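PDB 3LOO: anopheles gambiae adenosine kinase from Anopheles gambiae, which phosphorylates adenosine to AMP at the expense of ATP, probably in purine salvage, as a kinase of the pfkB carbohydrate kinase family. Local coordinates for residues F208-S213 and N223-I228; S213-P218 and N238-I243. One frame throughout, in Å; residues are numbered along the deposited sequence.

Contact 1: F208-S213 and N223-I228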
ATOM      1  N   PHE A 208       0.479   1.711  14.417  1.00 26.40           N
ATOM      2  CA  PHE A 208       0.749   0.671  13.390  1.00 24.19           C
ATOM      3  C   PHE A 208      -0.492   0.660  12.485  1.00 23.80           C
ATOM      4  O   PHE A 208      -1.648   0.623  12.947  1.00 23.41           O
ATOM      5  CB  PHE A 208       1.091  -0.697  13.984  1.00 23.63           C
ATOM      6  CG  PHE A 208       1.402  -1.743  12.936  1.00 22.66           C
ATOM      7  CD1 PHE A 208       2.686  -1.906  12.475  1.00 20.68           C
ATOM      8  CD2 PHE A 208       0.364  -2.508  12.355  1.00 25.55           C
ATOM      9  CE1 PHE A 208       2.979  -2.830  11.484  1.00 21.88           C
ATOM     10  CE2 PHE A 208       0.630  -3.430  11.333  1.00 22.51           C
ATOM     11  CZ  PHE A 208       1.958  -3.583  10.898  1.00 20.82           C
ATOM     12  N   MET A 209      -0.231   0.776  11.197  1.00 22.70           N
ATOM     13  CA  MET A 209      -1.273   0.946  10.218  1.00 22.91           C
ATOM     14  C   MET A 209      -0.995  -0.055   9.087  1.00 23.14           C
ATOM     15  O   MET A 209       0.163  -0.412   8.810  1.00 22.86           O
ATOM     16  CB  MET A 209      -1.286   2.396   9.703  1.00 21.95           C
ATOM     17  CG  MET A 209      -1.441   3.449  10.855  1.00 22.80           C
ATOM     18  SD  MET A 209      -1.201   5.126  10.301  1.00 28.20           S
ATOM     19  CE  MET A 209       0.591   5.205  10.379  1.00 26.14           C
ATOM     20  N   MET A 210      -2.054  -0.500   8.431  1.00 23.80           N
ATOM     21  CA  MET A 210      -1.877  -1.445   7.326  1.00 23.17           C
ATOM     22  C   MET A 210      -3.003  -1.328   6.322  1.00 22.32           C
ATOM     23  O   MET A 210      -4.006  -0.674   6.559  1.00 20.79           O
ATOM     24  CB  MET A 210      -1.704  -2.891   7.823  1.00 24.12           C
ATOM     25  CG  MET A 210      -2.886  -3.480   8.607  1.00 26.33           C
ATOM     26  SD  MET A 210      -2.922  -5.312   8.613  1.00 29.00           S
ATOM     27  CE  MET A 210      -3.543  -5.617   6.941  1.00 30.88           C
ATOM     28  N   ASN A 211      -2.805  -1.970   5.183  1.00 22.12           N
ATOM     29  CA  ASN A 211      -3.759  -1.896   4.107  1.00 22.01           C
ATOM     30  C   ASN A 211      -4.203  -3.327   3.816  1.00 22.31           C
ATOM     31  O   ASN A 211      -3.361  -4.255   3.866  1.00 21.96           O
ATOM     32  CB  ASN A 211      -3.044  -1.362   2.881  1.00 21.10           C
ATOM     33  CG  ASN A 211      -3.974  -0.755   1.903  1.00 22.16           C
ATOM     34  OD1 ASN A 211      -4.836  -1.441   1.335  1.00 21.19           O
ATOM     35  ND2 ASN A 211      -3.846   0.566   1.708  1.00 21.80           N
ATOM     36  N   LEU A 212      -5.471  -3.509   3.434  1.00 21.98           N
ATOM     37  CA  LEU A 212      -5.888  -4.846   3.013  1.00 21.51           C
ATOM     38  C   LEU A 212      -5.239  -5.266   1.711  1.00 21.81           C
ATOM     39  O   LEU A 212      -5.069  -6.462   1.472  1.00 22.43           O
ATOM     40  CB  LEU A 212      -7.404  -4.999   2.988  1.00 20.52           C
ATOM     41  CG  LEU A 212      -8.116  -4.957   4.338  1.00 21.31           C
ATOM     42  CD1 LEU A 212      -9.623  -4.853   4.105  1.00 23.45           C
ATOM     43  CD2 LEU A 212      -7.686  -6.199   5.243  1.00 21.78           C
ATOM     44  N   SER A 213      -4.889  -4.278   0.879  1.00 21.23           N
ATOM     45  CA  SER A 213      -4.141  -4.445  -0.390  1.00 21.96           C
ATOM     46  C   SER A 213      -4.873  -5.086  -1.575  1.00 22.57           C
ATOM     47  O   SER A 213      -4.844  -4.546  -2.685  1.00 22.92           O
ATOM     48  CB  SER A 213      -2.812  -5.162  -0.154  1.00 21.27           C
ATOM     49  OG  SER A 213      -1.943  -4.344   0.620  1.00 22.30           O
ATOM     50  N   ASN A 223      -5.527 -16.250   8.926  1.00 28.62           N
ATOM     51  CA  ASN A 223      -5.044 -16.321  10.290  1.00 30.07           C
ATOM     52  C   ASN A 223      -3.959 -15.269  10.646  1.00 30.50           C
ATOM     53  O   ASN A 223      -3.939 -14.759  11.771  1.00 31.16           O
ATOM     54  CB  ASN A 223      -4.630 -17.750  10.664  1.00 31.18           C
ATOM     55  CG  ASN A 223      -5.852 -18.688  10.800  1.00 33.39           C
ATOM     56  OD1 ASN A 223      -6.958 -18.250  11.114  1.00 35.89           O
ATOM     57  ND2 ASN A 223      -5.645 -19.960  10.552  1.00 36.77           N
ATOM     58  N   ASN A 224      -3.082 -14.958   9.696  1.00 29.97           N
ATOM     59  CA  ASN A 224      -2.083 -13.894   9.872  1.00 30.00           C
ATOM     60  C   ASN A 224      -2.769 -12.577  10.176  1.00 29.59           C
ATOM     61  O   ASN A 224      -2.370 -11.844  11.079  1.00 28.98           O
ATOM     62  CB  ASN A 224      -1.229 -13.711   8.609  1.00 29.26           C
ATOM     63  CG  ASN A 224      -0.199 -14.808   8.416  1.00 30.25           C
ATOM     64  OD1 ASN A 224       0.069 -15.622   9.296  1.00 30.62           O
ATOM     65  ND2 ASN A 224       0.402 -14.810   7.265  1.00 30.22           N
ATOM     66  N   LEU A 225      -3.804 -12.301   9.402  1.00 28.82           N
ATOM     67  CA  LEU A 225      -4.613 -11.132   9.540  1.00 29.99           C
ATOM     68  C   LEU A 225      -5.234 -11.051  10.938  1.00 30.75           C
ATOM     69  O   LEU A 225      -5.167 -10.008  11.618  1.00 29.92           O
ATOM     70  CB  LEU A 225      -5.699 -11.202   8.496  1.00 29.60           C
ATOM     71  CG  LEU A 225      -6.087  -9.955   7.737  1.00 32.32           C
ATOM     72  CD1 LEU A 225      -4.926  -8.986   7.616  1.00 30.85           C
ATOM     73  CD2 LEU A 225      -6.605 -10.404   6.364  1.00 28.75           C
ATOM     74  N   GLU A 226      -5.818 -12.164  11.371  1.00 30.52           N
ATOM     75  CA  GLU A 226      -6.352 -12.294  12.702  1.00 31.09           C
ATOM     76  C   GLU A 226      -5.281 -12.049  13.765  1.00 30.90           C
ATOM     77  O   GLU A 226      -5.562 -11.369  14.748  1.00 31.88           O
ATOM     78  CB  GLU A 226      -6.926 -13.703  12.911  1.00 31.10           C
ATOM     79  CG  GLU A 226      -8.249 -13.943  12.221  1.00 37.45           C
ATOM     80  CD  GLU A 226      -9.021 -15.096  12.866  1.00 40.86           C
ATOM     81  OE1 GLU A 226      -8.443 -16.200  13.009  1.00 42.05           O
ATOM     82  OE2 GLU A 226     -10.168 -14.866  13.289  1.00 43.46           O
ATOM     83  N   GLU A 227      -4.100 -12.653  13.601  1.00 29.61           N
ATOM     84  CA  GLU A 227      -3.050 -12.525  14.580  1.00 29.88           C
ATOM     85  C   GLU A 227      -2.495 -11.054  14.691  1.00 29.27           C
ATOM     86  O   GLU A 227      -2.122 -10.598  15.783  1.00 28.95           O
ATOM     87  CB  GLU A 227      -1.904 -13.514  14.288  1.00 30.35           C
ATOM     88  CG  GLU A 227      -0.862 -13.558  15.444  1.00 32.03           C
ATOM     89  CD  GLU A 227       0.305 -14.514  15.230  1.00 34.30           C
ATOM     90  OE1 GLU A 227       0.543 -14.998  14.112  1.00 37.50           O
ATOM     91  OE2 GLU A 227       1.017 -14.790  16.202  1.00 37.75           O
ATOM     92  N   ILE A 228      -2.474 -10.311  13.581  1.00 28.53           N
ATOM     93  CA  ILE A 228      -1.903  -8.943  13.595  1.00 27.36           C
ATOM     94  C   ILE A 228      -2.955  -7.876  13.960  1.00 27.08           C
ATOM     95  O   ILE A 228      -2.610  -6.794  14.443  1.00 27.10           O
ATOM     96  CB  ILE A 228      -1.204  -8.582  12.244  1.00 26.40           C
ATOM     97  CG1 ILE A 228      -0.172  -7.450  12.448  1.00 26.47           C
ATOM     98  CG2 ILE A 228      -2.252  -8.144  11.175  1.00 26.21           C
ATOM     99  CD1 ILE A 228       0.875  -7.324  11.267  1.00 23.13           C
TER
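Phe208, Met210 and Leu212 pack against Leu225 and Ile228 where strand 208-211 and helix 223-228 run nearly antiparallel, at 157°, with their axes 12.0 Å apart at closest approach. This is the strand-to-helix packing of a β-α-β crossover in the α/β core of a pfkB kinase: the chain leaves strand 207-211, passes through two short helices and returns as strand 234-238, which lies beside the first strand and parallel to it. The interface is buried and apolar, with only carbon and sulfur atoms meeting across it. Met210 divides its contacts between Leu225 and Ile228, one turn apart on the helix. Its SD lies 3.9 Å from Ile228 CG2, and the bend at chi3 (-76°) turns the terminal methyl CE onto Leu225 CD1 at 3.7 Å. Nearer the loop, Leu212 adds a looser contact through its CD2 methyl, 4.5 Å from Leu225 CD2. Just before it, Asn211 OD1 accepts from Ser213 N at 2.9 Å, an Asx turn that brings the chain out of the strand. The aromatic ring of Phe208 also packs on Phe180 and Val182 of the adjoining strand. With CG anti to the backbone N (chi1 -178°), the Phe208 ring meets Ile228, whose CD1 approaches it obliquely and lies 3.9 Å from both CE2 and CZ of Phe208.

Contact 2: S213-P218 and N238-I243; sequences SAPFVP and NETEAI. With B4P (bis(adenosine)-5'-tetraphosphate), chain D.
Asn238 OD1 accepts from two successive backbone amides at the start of helix 239-248: Glu241 N at 3.0 Å, almost in line with the C=O bond (177°), and Thr240 N, more weakly. Glu241 returns the bond, its OE1 receiving Asn238 N at 3.0 Å from well above the carboxylate plane, which completes a capping box. With OD1 so engaged, the amide of Asn238 presents ND2 to the tetraphosphate, donating a nearly straight 2.9 Å bond to B4P O1G. Glu241 OE2 rests against the loop that leads into helix 216-220, 3.4 Å from Ala214 CA. Glu241 OE2 also comes within 3.0 Å of Ser213 O; both are acceptors, so this is proximity without a bond. The bend at chi2 (142°) helps lay the Glu241 chain alongside Ala214 and Pro215, where Pro215 CD packs 3.8 Å from Glu241 CG. Further along that ring, Pro215 CG meets the Thr240 CG2 methyl at 3.7 Å. A magnesium ion lies about 4 Å from the Glu241 side chain. Asn238 and Glu241 are the first and last residues of the sequence NETE, which matches the NXXE motif of pfkB-family kinases, associated with the magnesium and phosphate site.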
ATOM      1  N   SER A 213      -4.889  -4.278   0.879  1.00 21.23           N
ATOM      2  CA  SER A 213      -4.141  -4.445  -0.390  1.00 21.96           C
ATOM      3  C   SER A 213      -4.873  -5.086  -1.575  1.00 22.57           C
ATOM      4  O   SER A 213      -4.844  -4.546  -2.685  1.00 22.92           O
ATOM      5  CB  SER A 213      -2.812  -5.162  -0.154  1.00 21.27           C
ATOM      6  OG  SER A 213      -1.943  -4.344   0.620  1.00 22.30           O
ATOM      7  N   ALA A 214      -5.482  -6.248  -1.360  1.00 22.88           N
ATOM      8  CA  ALA A 214      -6.162  -6.966  -2.456  1.00 23.25           C
ATOM      9  C   ALA A 214      -7.002  -8.076  -1.862  1.00 23.67           C
ATOM     10  O   ALA A 214      -6.645  -8.616  -0.810  1.00 24.80           O
ATOM     11  CB  ALA A 214      -5.142  -7.584  -3.449  1.00 22.70           C
ATOM     12  N   PRO A 215      -8.055  -8.501  -2.586  1.00 24.62           N
ATOM     13  CA  PRO A 215      -8.876  -9.620  -2.099  1.00 25.17           C
ATOM     14  C   PRO A 215      -8.092 -10.850  -1.716  1.00 24.35           C
ATOM     15  O   PRO A 215      -8.475 -11.535  -0.763  1.00 25.79           O
ATOM     16  CB  PRO A 215      -9.814  -9.899  -3.289  1.00 25.00           C
ATOM     17  CG  PRO A 215     -10.065  -8.510  -3.774  1.00 26.07           C
ATOM     18  CD  PRO A 215      -8.678  -7.866  -3.762  1.00 24.10           C
ATOM     19  N   PHE A 216      -6.981 -11.125  -2.395  1.00 23.90           N
ATOM     20  CA  PHE A 216      -6.244 -12.346  -2.060  1.00 23.40           C
ATOM     21  C   PHE A 216      -5.598 -12.303  -0.717  1.00 23.69           C
ATOM     22  O   PHE A 216      -5.211 -13.341  -0.191  1.00 24.68           O
ATOM     23  CB  PHE A 216      -5.204 -12.766  -3.132  1.00 22.89           C
ATOM     24  CG  PHE A 216      -3.961 -11.918  -3.193  1.00 22.45           C
ATOM     25  CD1 PHE A 216      -2.895 -12.118  -2.322  1.00 21.87           C
ATOM     26  CD2 PHE A 216      -3.806 -10.980  -4.218  1.00 26.32           C
ATOM     27  CE1 PHE A 216      -1.703 -11.343  -2.416  1.00 24.88           C
ATOM     28  CE2 PHE A 216      -2.599 -10.208  -4.318  1.00 25.19           C
ATOM     29  CZ  PHE A 216      -1.568 -10.399  -3.424  1.00 25.40           C
ATOM     30  N   VAL A 217      -5.417 -11.109  -0.150  1.00 23.60           N
ATOM     31  CA  VAL A 217      -4.770 -11.075   1.147  1.00 22.76           C
ATOM     32  C   VAL A 217      -5.592 -11.773   2.280  1.00 22.93           C
ATOM     33  O   VAL A 217      -5.086 -12.672   2.936  1.00 21.94           O
ATOM     34  CB  VAL A 217      -4.279  -9.624   1.516  1.00 23.10           C
ATOM     35  CG1 VAL A 217      -3.902  -9.583   2.982  1.00 22.28           C
ATOM     36  CG2 VAL A 217      -3.085  -9.222   0.564  1.00 21.56           C
ATOM     37  N   PRO A 218      -6.858 -11.361   2.504  1.00 23.74           N
ATOM     38  CA  PRO A 218      -7.645 -12.131   3.503  1.00 24.18           C
ATOM     39  C   PRO A 218      -7.987 -13.579   3.071  1.00 25.74           C
ATOM     40  O   PRO A 218      -8.121 -14.483   3.940  1.00 25.51           O
ATOM     41  CB  PRO A 218      -8.945 -11.312   3.647  1.00 25.13           C
ATOM     42  CG  PRO A 218      -9.043 -10.455   2.385  1.00 24.36           C
ATOM     43  CD  PRO A 218      -7.593 -10.188   1.974  1.00 22.97           C
ATOM     44  N   ASN A 238     -10.139  -1.081   0.098  1.00 24.46           N
ATOM     45  CA  ASN A 238     -11.253  -0.666  -0.742  1.00 25.61           C
ATOM     46  C   ASN A 238     -12.487  -1.558  -0.482  1.00 25.75           C
ATOM     47  O   ASN A 238     -12.462  -2.457   0.364  1.00 25.09           O
ATOM     48  CB  ASN A 238     -10.846  -0.563  -2.232  1.00 25.56           C
ATOM     49  CG  ASN A 238     -10.613  -1.923  -2.888  1.00 27.38           C
ATOM     50  OD1 ASN A 238     -11.025  -2.948  -2.375  1.00 28.16           O
ATOM     51  ND2 ASN A 238      -9.886  -1.927  -4.010  1.00 28.63           N
ATOM     52  N   GLU A 239     -13.567  -1.295  -1.179  1.00 27.23           N
ATOM     53  CA  GLU A 239     -14.826  -1.965  -0.866  1.00 29.38           C
ATOM     54  C   GLU A 239     -14.734  -3.470  -1.141  1.00 28.74           C
ATOM     55  O   GLU A 239     -15.277  -4.267  -0.404  1.00 29.63           O
ATOM     56  CB  GLU A 239     -15.972  -1.325  -1.652  1.00 30.13           C
ATOM     57  CG  GLU A 239     -16.068  -1.730  -3.099  1.00 35.09           C
ATOM     58  CD  GLU A 239     -15.548  -0.652  -4.009  1.00 46.80           C
ATOM     59  OE1 GLU A 239     -14.334  -0.335  -3.962  1.00 48.14           O
ATOM     60  OE2 GLU A 239     -16.387  -0.090  -4.760  1.00 52.86           O
ATOM     61  N   THR A 240     -13.978  -3.834  -2.169  1.00 28.50           N
ATOM     62  CA  THR A 240     -13.888  -5.201  -2.644  1.00 28.69           C
ATOM     63  C   THR A 240     -13.052  -5.998  -1.651  1.00 27.74           C
ATOM     64  O   THR A 240     -13.342  -7.138  -1.405  1.00 27.78           O
ATOM     65  CB  THR A 240     -13.295  -5.221  -4.079  1.00 30.11           C
ATOM     66  OG1 THR A 240     -14.175  -4.480  -4.954  1.00 32.49           O
ATOM     67  CG2 THR A 240     -13.149  -6.646  -4.598  1.00 30.48           C
ATOM     68  N   GLU A 241     -12.071  -5.353  -1.015  1.00 26.15           N
ATOM     69  CA  GLU A 241     -11.222  -5.992  -0.020  1.00 24.98           C
ATOM     70  C   GLU A 241     -11.953  -6.162   1.279  1.00 24.42           C
ATOM     71  O   GLU A 241     -11.787  -7.179   1.976  1.00 25.09           O
ATOM     72  CB  GLU A 241      -9.939  -5.144   0.184  1.00 25.34           C
ATOM     73  CG  GLU A 241      -8.987  -5.288  -1.013  1.00 24.00           C
ATOM     74  CD  GLU A 241      -8.249  -4.006  -1.417  1.00 29.49           C
ATOM     75  OE1 GLU A 241      -8.053  -3.071  -0.598  1.00 26.26           O
ATOM     76  OE2 GLU A 241      -7.818  -3.959  -2.590  1.00 33.81           O
ATOM     77  N   ALA A 242     -12.751  -5.160   1.632  1.00 24.96           N
ATOM     78  CA  ALA A 242     -13.594  -5.255   2.814  1.00 26.10           C
ATOM     79  C   ALA A 242     -14.629  -6.430   2.725  1.00 26.15           C
ATOM     80  O   ALA A 242     -14.803  -7.214   3.682  1.00 25.92           O
ATOM     81  CB  ALA A 242     -14.275  -3.905   3.104  1.00 25.14           C
ATOM     82  N   ILE A 243     -15.299  -6.534   1.587  1.00 27.04           N
ATOM     83  CA  ILE A 243     -16.210  -7.686   1.297  1.00 27.84           C
ATOM     84  C   ILE A 243     -15.459  -9.023   1.304  1.00 28.59           C
ATOM     85  O   ILE A 243     -15.892  -9.987   1.950  1.00 28.79           O
ATOM     86  CB  ILE A 243     -16.987  -7.423  -0.019  1.00 28.65           C
ATOM     87  CG1 ILE A 243     -17.936  -6.254   0.234  1.00 26.94           C
ATOM     88  CG2 ILE A 243     -17.688  -8.728  -0.583  1.00 29.34           C
ATOM     89  CD1 ILE A 243     -18.472  -5.555  -1.061  1.00 30.90           C
TER
HETATM   90  PA  B4P D 349      -4.223   0.065  -8.135  1.00 40.64           P
HETATM   91  O1A B4P D 349      -4.030   1.049  -9.278  1.00 40.95           O
HETATM   92  O2A B4P D 349      -4.823  -1.299  -8.472  1.00 41.59           O
HETATM   93  O3A B4P D 349      -5.313   0.739  -7.168  1.00 37.15           O
HETATM   94  PB  B4P D 349      -4.994   1.038  -5.634  1.00 39.28           P
HETATM   95  O1B B4P D 349      -3.962   2.158  -5.486  1.00 34.70           O
HETATM   96  O2B B4P D 349      -4.854  -0.229  -4.807  1.00 32.11           O
HETATM   97  O3B B4P D 349      -6.520   1.699  -5.599  1.00 32.94           O
HETATM   98  PG  B4P D 349      -7.771   1.251  -4.690  1.00 26.54           P
HETATM   99  O1G B4P D 349      -8.674   0.299  -5.398  1.00 28.03           O
HETATM  100  O2G B4P D 349      -7.195   0.741  -3.384  1.00 27.21           O
HETATM  101  O3G B4P D 349      -8.547   2.619  -4.391  1.00 30.34           O
HETATM  102  PD  B4P D 349      -9.974   3.163  -4.912  1.00 28.90           P
HETATM  103  O1D B4P D 349     -10.128   2.763  -6.333  1.00 32.04           O
HETATM  104  O2D B4P D 349     -11.075   2.898  -3.924  1.00 31.89           O
HETATM  105  O5E B4P D 349      -2.847  -0.095  -7.285  1.00 37.36           O
HETATM  106  C5E B4P D 349      -1.725  -0.188  -8.135  1.00 31.39           C
HETATM  107  C4E B4P D 349      -0.440  -0.524  -7.434  1.00 26.26           C
HETATM  108  O4E B4P D 349      -0.496  -1.764  -6.728  1.00 25.53           O
HETATM  109  C3E B4P D 349       0.613  -0.737  -8.486  1.00 25.22           C
HETATM  110  O3E B4P D 349       1.425   0.453  -8.444  1.00 25.51           O
HETATM  111  C2E B4P D 349       1.409  -1.947  -8.010  1.00 23.88           C
HETATM  112  O2E B4P D 349       2.829  -1.759  -7.961  1.00 23.45           O
HETATM  113  C1E B4P D 349       0.814  -2.255  -6.623  1.00 23.53           C
HETATM  114  N9A B4P D 349       0.797  -3.712  -6.399  1.00 22.72           N
HETATM  115  C8A B4P D 349       0.075  -4.663  -7.060  1.00 21.15           C
HETATM  116  N7A B4P D 349       0.387  -5.879  -6.522  1.00 22.96           N
HETATM  117  C5A B4P D 349       1.329  -5.706  -5.548  1.00 21.56           C
HETATM  118  C6A B4P D 349       2.013  -6.554  -4.661  1.00 23.67           C
HETATM  119  N6A B4P D 349       1.857  -7.914  -4.657  1.00 21.85           N
HETATM  120  N1A B4P D 349       2.913  -6.013  -3.801  1.00 21.15           N
HETATM  121  C2A B4P D 349       3.120  -4.673  -3.750  1.00 23.11           C
HETATM  122  N3A B4P D 349       2.468  -3.842  -4.579  1.00 21.23           N
HETATM  123  C4A B4P D 349       1.568  -4.331  -5.471  1.00 23.00           C
HETATM  124  O5F B4P D 349      -9.630   4.728  -4.915  1.00 30.85           O
HETATM  125  C5F B4P D 349      -8.981   5.361  -3.818  1.00 29.30           C
HETATM  126  C4F B4P D 349      -9.265   6.856  -3.951  1.00 28.95           C
HETATM  127  O4F B4P D 349      -9.002   7.337  -5.281  1.00 32.22           O
HETATM  128  C3F B4P D 349     -10.745   7.148  -3.771  1.00 28.76           C
HETATM  129  O3F B4P D 349     -11.061   7.172  -2.385  1.00 26.21           O
HETATM  130  C2F B4P D 349     -10.892   8.492  -4.457  1.00 29.96           C
HETATM  131  O2F B4P D 349     -10.496   9.558  -3.572  1.00 28.42           O
HETATM  132  C1F B4P D 349      -9.928   8.367  -5.651  1.00 30.45           C
HETATM  133  N9B B4P D 349     -10.727   7.889  -6.823  1.00 33.12           N
HETATM  134  C8B B4P D 349     -10.768   6.626  -7.293  1.00 32.26           C
HETATM  135  N7B B4P D 349     -11.601   6.529  -8.357  1.00 35.36           N
HETATM  136  C5B B4P D 349     -12.124   7.749  -8.598  1.00 33.68           C
HETATM  137  C6B B4P D 349     -13.028   8.279  -9.514  1.00 36.13           C
HETATM  138  N6B B4P D 349     -13.571   7.464 -10.454  1.00 37.08           N
HETATM  139  N1B B4P D 349     -13.338   9.612  -9.470  1.00 35.76           N
HETATM  140  C2B B4P D 349     -12.795  10.431  -8.535  1.00 34.97           C
HETATM  141  N3B B4P D 349     -11.915   9.965  -7.604  1.00 34.91           N
HETATM  142  C4B B4P D 349     -11.551   8.645  -7.581  1.00 33.65           C

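In the fold
From the N terminus, the chain runs along strand 207-211 to Ser213, which both contacts share, then through helices 216-220 and 222-228. Contact 1 closes this first, shorter loop by setting helix 222-228 against the strand. The chain next enters the sheet again as strand 234-238 and starts helix 239-248, whose first turn meets 213-218 and closes the longer loop of contact 2. The segments alternate, so the two contacts cross. They also touch: Leu225 CD2 packs 3.5 Å from Pro218 CA, and Leu212 CB lies 3.8 Å from Glu241 CB. Together they join the helical covering of the central sheet to the phosphate and magnesium site at its strand ends.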